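PDB 5LQ6: virulence protein vsdE from Salmonella enterica, which acts as a cysteine hydrolase effector that suppresses host immune responses and contributes to bacterial virulence. Local coordinates for residues N154-A157 and G161-R164; V77-C82 and D185-S190. The protein carries 4 engineered substitutions. One frame throughout, in Å; residues are numbered along the deposited sequence.

Contact 1 closes the tip of the hairpin formed by strands 147-157 and 163-172, whereas contact 2 sets the loop after strand 180-184 against helix 76-89; along the chain the first is nested within the second. Their centres lie 15 Å apart, yet they touch through Y155, whose OH is 3.7 Å from both D185 OD2 and K188 CD. R164 NH2, on the arginine that names this variant, approaches V77 CG2 at 4.1 Å. Contact 2 contains D185, and Y155 of contact 1 packs against H165 and D185; together with C76, H165 and D185 probably form the catalytic triad of this clan CA cysteine hydrolase. The Y155 side chain is about 6 Å from a bound sodium ion.

Contact 1: N154-A157 and G161-R164; sequences NYIA and GESR. Engineered in segment 161-164: S163 (natural residue Cys).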
loop_
_atom_site.group_PDB
_atom_site.type_symbol
_atom_site.label_atom_id
_atom_site.label_comp_id
_atom_site.label_asym_id
_atom_site.label_seq_id
_atom_site.Cartn_x
_atom_site.Cartn_y
_atom_site.Cartn_z
ATOM N N ASN A 154 11.860 -6.758 -7.149
ATOM C CA ASN A 154 12.561 -6.456 -8.420
ATOM C C ASN A 154 11.637 -5.816 -9.418
ATOM O O ASN A 154 11.561 -6.164 -10.589
ATOM C CB ASN A 154 13.189 -7.750 -8.965
ATOM C CG ASN A 154 14.479 -8.135 -8.213
ATOM O OD1 ASN A 154 15.357 -7.315 -8.023
ATOM N ND2 ASN A 154 14.568 -9.369 -7.791
ATOM N N TYR A 155 10.912 -4.822 -8.926
ATOM C CA TYR A 155 10.056 -4.006 -9.788
ATOM C C TYR A 155 10.919 -3.136 -10.721
ATOM O O TYR A 155 11.848 -2.511 -10.249
ATOM C CB TYR A 155 9.207 -3.094 -8.904
ATOM C CG TYR A 155 8.289 -2.113 -9.623
ATOM C CD1 TYR A 155 7.037 -2.478 -10.054
ATOM C CD2 TYR A 155 8.709 -0.793 -9.867
ATOM C CE1 TYR A 155 6.200 -1.554 -10.692
ATOM C CE2 TYR A 155 7.918 0.122 -10.518
ATOM C CZ TYR A 155 6.666 -0.255 -10.931
ATOM O OH TYR A 155 5.840 0.651 -11.597
ATOM N N ILE A 156 10.593 -3.094 -12.017
ATOM C CA ILE A 156 11.393 -2.317 -12.969
ATOM C C ILE A 156 10.880 -0.881 -12.986
ATOM O O ILE A 156 9.816 -0.584 -13.586
ATOM C CB ILE A 156 11.368 -3.009 -14.336
ATOM C CG1 ILE A 156 11.873 -4.445 -14.229
ATOM C CG2 ILE A 156 12.119 -2.152 -15.360
ATOM C CD1 ILE A 156 11.542 -5.254 -15.448
ATOM N N ALA A 157 11.567 0.028 -12.309
ATOM C CA ALA A 157 11.222 1.418 -12.287
ATOM C C ALA A 157 11.932 2.118 -13.459
ATOM O O ALA A 157 13.032 1.661 -13.880
ATOM C CB ALA A 157 11.604 2.034 -10.986
ATOM N N GLY A 161 15.711 0.765 -13.043
ATOM C CA GLY A 161 15.586 -0.626 -13.218
ATOM C C GLY A 161 15.060 -1.330 -11.960
ATOM O O GLY A 161 14.312 -0.736 -11.180
ATOM N N GLU A 162 15.435 -2.572 -11.822
ATOM C CA GLU A 162 14.941 -3.472 -10.736
ATOM C C GLU A 162 15.182 -2.831 -9.396
ATOM O O GLU A 162 16.320 -2.463 -9.040
ATOM C CB GLU A 162 15.583 -4.853 -10.824
ATOM C CG GLU A 162 15.035 -5.669 -11.969
ATOM C CD GLU A 162 15.627 -7.073 -12.078
ATOM O OE1 GLU A 162 16.424 -7.454 -11.207
ATOM O OE2 GLU A 162 15.260 -7.778 -13.043
ATOM N N SER A 163 14.130 -2.724 -8.591
ATOM C CA SER A 163 14.208 -2.051 -7.347
ATOM C C SER A 163 13.014 -2.464 -6.448
ATOM O O SER A 163 12.025 -2.984 -6.929
ATOM C CB SER A 163 14.201 -0.528 -7.520
ATOM O OG SER A 163 13.266 -0.160 -8.505
ATOM N N ARG A 164 13.125 -2.173 -5.170
ATOM C CA ARG A 164 12.049 -2.432 -4.227
ATOM C C ARG A 164 10.936 -1.452 -4.524
ATOM O O ARG A 164 11.176 -0.255 -4.704
ATOM C CB ARG A 164 12.533 -2.197 -2.807
ATOM C CG ARG A 164 11.395 -2.009 -1.790
ATOM C CD ARG A 164 10.988 -3.229 -1.050
ATOM N NE ARG A 164 9.823 -2.939 -0.190
ATOM C CZ ARG A 164 9.846 -2.254 0.957
ATOM N NH1 ARG A 164 10.957 -1.660 1.404
ATOM N NH2 ARG A 164 8.748 -2.165 1.680
#
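Y155 to A157 and G161 to S163 run antiparallel, with Y155-S163 and A157-G161 as hydrogen-bonded pairs around the non-hydrogen-bonded pair I156-E162. The bonds are uneven. G161 N reaches A157 O at 2.9 Å and S163 N reaches Y155 O at 2.8 Å, each donor tilted moderately from the carbonyl plane. A157 N gives G161 O a straight bond of 3.1 Å, although it comes from well above that carbonyl's plane; the bond from Y155 N to S163 O is weak. Y155 O is also approached by the CA-H of E162, at 3.3 Å from CA. G161 leads out of the turn with a positive phi, where a side chain would press on the preceding carbonyl O. S163, an engineered residue (Cys in the natural protein), carries OG between its backbone N and carbonyl carbon (chi1 41°). This turns OG back toward the carbonyls of G161 (OG to O 2.9 Å) and Y155 (OG to O 3.3 Å), its one proton unassigned, and alongside the methyl of A157.

On the face of I156 and E162, the glutamate CG rests on I156 CG1 at 4.1 Å, while its extended chain slants across N154. The amide and carboxylate planes there are 45° apart, and N154 OD1 and E162 OE1, both acceptors, stand 3.4 Å from each other. On the other face, Y155 CB packs over S163 O, and chi1 of 177° carries the phenol away from the partner segment to stack on H165 and meet H202 obliquely. The hairpin thus joins its strands through backbone bonds and projects an aromatic toward the probable catalytic histidine. Since the amide oxygen offers E162 no proton, the hydrogen bond from E162 OE2 to S206 OG probably does more to orient the carboxylate.

Contact 2: V77-C82 and D185-S190; sequences VLLSAC and DSWKTS
L79 meets S186 carbon to hydroxyl, CB against OG at 3.5 Å, and the polar links between the segments that the geometry supports run through two waters, the direct interface burying a mere 130 Å². The serine torsion (chi1 64°) sets OG between its backbone N and carbonyl carbon, where it faces the leucine. Farther along the same leucine, CD1 lies 3.9 Å from W187 CB and approaches the edge of the indole near its plane. The two side chains cross at about a right angle. With CG anti to the backbone N (chi1 176°), W187 swings its ring away from the helix, and the indole meets H165 edge-to-face.

The two waters lie between S80 and D185-S186. Water 2 donates to D185 OD1 at 2.7 Å and to S80 OG at 3.2 Å, in the modelled one of two deposited S80 conformers. Water 1 accepts from S186 N at 2.8 Å; its link to S80 OG is weak. This arrangement is consistent with a papain-like fold: helix 76-89 begins at C76, the probable nucleophile, whose carbonyl is hydrogen-bonded to S80 OG, and D185 OD2 is hydrogen-bonded to H165 NE2. Water 2 thus links S80 of the helix to the probable acid residue, while water 1 serves the next backbone N.

The loop side has its own bracing. D185 to K188 form a type I turn, closed by K188 N to D185 O at 3.1 Å. Within it, D185 OD1 also accepts from W187 N at 3.2 Å, a weak Asx turn, and from K188 N, again weakly. These two weak donors and water 2 converge on OD1 while H165 NE2 holds OD2, which together probably restrict rotation of the carboxylate; S186 O is held from outside by N66 ND2.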
loop_
_atom_site.group_PDB
_atom_site.type_symbol
_atom_site.label_atom_id
_atom_site.label_comp_id
_atom_site.label_asym_id
_atom_site.label_seq_id
_atom_site.Cartn_x
_atom_site.Cartn_y
_atom_site.Cartn_z
ATOM N N VAL A 77 6.726 3.672 -0.614
ATOM C CA VAL A 77 6.456 3.011 0.670
ATOM C C VAL A 77 5.516 3.897 1.482
ATOM O O VAL A 77 4.517 3.441 2.054
ATOM C CB VAL A 77 7.729 2.726 1.426
ATOM C CG1 VAL A 77 7.428 2.213 2.825
ATOM C CG2 VAL A 77 8.581 1.762 0.635
ATOM N N LEU A 78 5.798 5.201 1.511
ATOM C CA LEU A 78 4.897 6.087 2.230
ATOM C C LEU A 78 3.527 6.203 1.609
ATOM O O LEU A 78 2.492 6.132 2.304
ATOM C CB LEU A 78 5.536 7.503 2.384
ATOM C CG LEU A 78 4.735 8.506 3.223
ATOM C CD1 LEU A 78 4.407 8.056 4.645
ATOM C CD2 LEU A 78 5.488 9.823 3.243
ATOM N N LEU A 79 3.515 6.353 0.285
ATOM C CA LEU A 79 2.250 6.458 -0.440
ATOM C C LEU A 79 1.349 5.262 -0.202
ATOM O O LEU A 79 0.163 5.376 0.033
ATOM C CB LEU A 79 2.465 6.652 -1.926
ATOM C CG LEU A 79 3.056 7.991 -2.398
ATOM C CD1 LEU A 79 3.418 7.884 -3.830
ATOM C CD2 LEU A 79 1.993 9.050 -2.145
ATOM N N SER A 80 1.939 4.072 -0.310
ATOM C CA SER A 80 1.143 2.860 -0.178
ATOM C C SER A 80 0.591 2.678 1.211
ATOM O O SER A 80 -0.503 2.172 1.398
ATOM C CB SER A 80 1.969 1.655 -0.582
ATOM O OG SER A 80 2.421 1.717 -1.919
ATOM N N ALA A 81 1.369 3.084 2.233
ATOM C CA ALA A 81 0.906 3.007 3.605
ATOM C C ALA A 81 -0.202 4.019 3.888
ATOM O O ALA A 81 -1.211 3.691 4.521
ATOM C CB ALA A 81 2.085 3.243 4.527
ATOM N N CYS A 82 -0.062 5.212 3.381
ATOM C CA CYS A 82 -1.100 6.251 3.445
ATOM C C CYS A 82 -2.405 5.743 2.831
ATOM O O CYS A 82 -3.476 5.842 3.385
ATOM C CB CYS A 82 -0.683 7.509 2.712
ATOM S SG CYS A 82 0.531 8.523 3.588
ATOM N N ASP A 185 -1.418 1.459 -7.906
ATOM C CA ASP A 185 -0.050 1.989 -7.735
ATOM C C ASP A 185 -0.157 3.485 -7.751
ATOM O O ASP A 185 -0.036 4.103 -8.829
ATOM C CB ASP A 185 0.931 1.413 -8.756
ATOM C CG ASP A 185 2.355 1.725 -8.437
ATOM O OD1 ASP A 185 2.595 2.641 -7.634
ATOM O OD2 ASP A 185 3.242 1.017 -8.954
ATOM N N SER A 186 -0.345 4.110 -6.582
ATOM C CA SER A 186 -0.543 5.551 -6.498
ATOM C C SER A 186 0.720 6.308 -6.865
ATOM O O SER A 186 0.651 7.503 -7.227
ATOM C CB SER A 186 -1.041 5.965 -5.145
ATOM O OG SER A 186 -0.071 5.686 -4.119
ATOM N N TRP A 187 1.864 5.648 -6.815
ATOM C CA TRP A 187 3.147 6.232 -7.264
ATOM C C TRP A 187 3.250 6.350 -8.765
ATOM O O TRP A 187 3.890 7.280 -9.316
ATOM C CB TRP A 187 4.279 5.382 -6.692
ATOM C CG TRP A 187 5.650 5.737 -7.107
ATOM C CD1 TRP A 187 6.461 6.615 -6.467
ATOM C CD2 TRP A 187 6.353 5.248 -8.222
ATOM N NE1 TRP A 187 7.656 6.708 -7.142
ATOM C CE2 TRP A 187 7.637 5.844 -8.200
ATOM C CE3 TRP A 187 6.068 4.311 -9.207
ATOM C CZ2 TRP A 187 8.604 5.560 -9.177
ATOM C CZ3 TRP A 187 7.065 4.020 -10.194
ATOM C CH2 TRP A 187 8.283 4.670 -10.163
ATOM N N LYS A 188 2.681 5.391 -9.489
ATOM C CA LYS A 188 2.811 5.288 -10.940
ATOM C C LYS A 188 1.688 6.111 -11.554
ATOM O O LYS A 188 0.643 5.567 -11.937
ATOM C CB LYS A 188 2.756 3.806 -11.381
ATOM C CG LYS A 188 3.005 3.542 -12.875
ATOM C CD LYS A 188 4.458 3.597 -13.308
ATOM C CE LYS A 188 4.567 3.187 -14.756
ATOM N NZ LYS A 188 5.956 3.236 -15.306
ATOM N N THR A 189 1.896 7.425 -11.641
ATOM C CA THR A 189 0.808 8.318 -11.961
ATOM C C THR A 189 0.360 8.187 -13.418
ATOM O O THR A 189 -0.755 8.586 -13.720
ATOM C CB THR A 189 1.165 9.751 -11.656
ATOM O OG1 THR A 189 2.385 10.018 -12.330
ATOM C CG2 THR A 189 1.308 9.986 -10.156
ATOM N N SER A 190 1.146 7.546 -14.262
ATOM C CA SER A 190 0.722 7.267 -15.633
ATOM C C SER A 190 -0.362 6.191 -15.684
ATOM O O SER A 190 -1.102 6.087 -16.671
ATOM C CB SER A 190 1.884 6.824 -16.484
ATOM O OG SER A 190 2.547 5.654 -15.998
HETATM O O HOH W 1 0.120 2.966 -4.023
HETATM O O HOH W 2 2.744 2.677 -4.915
#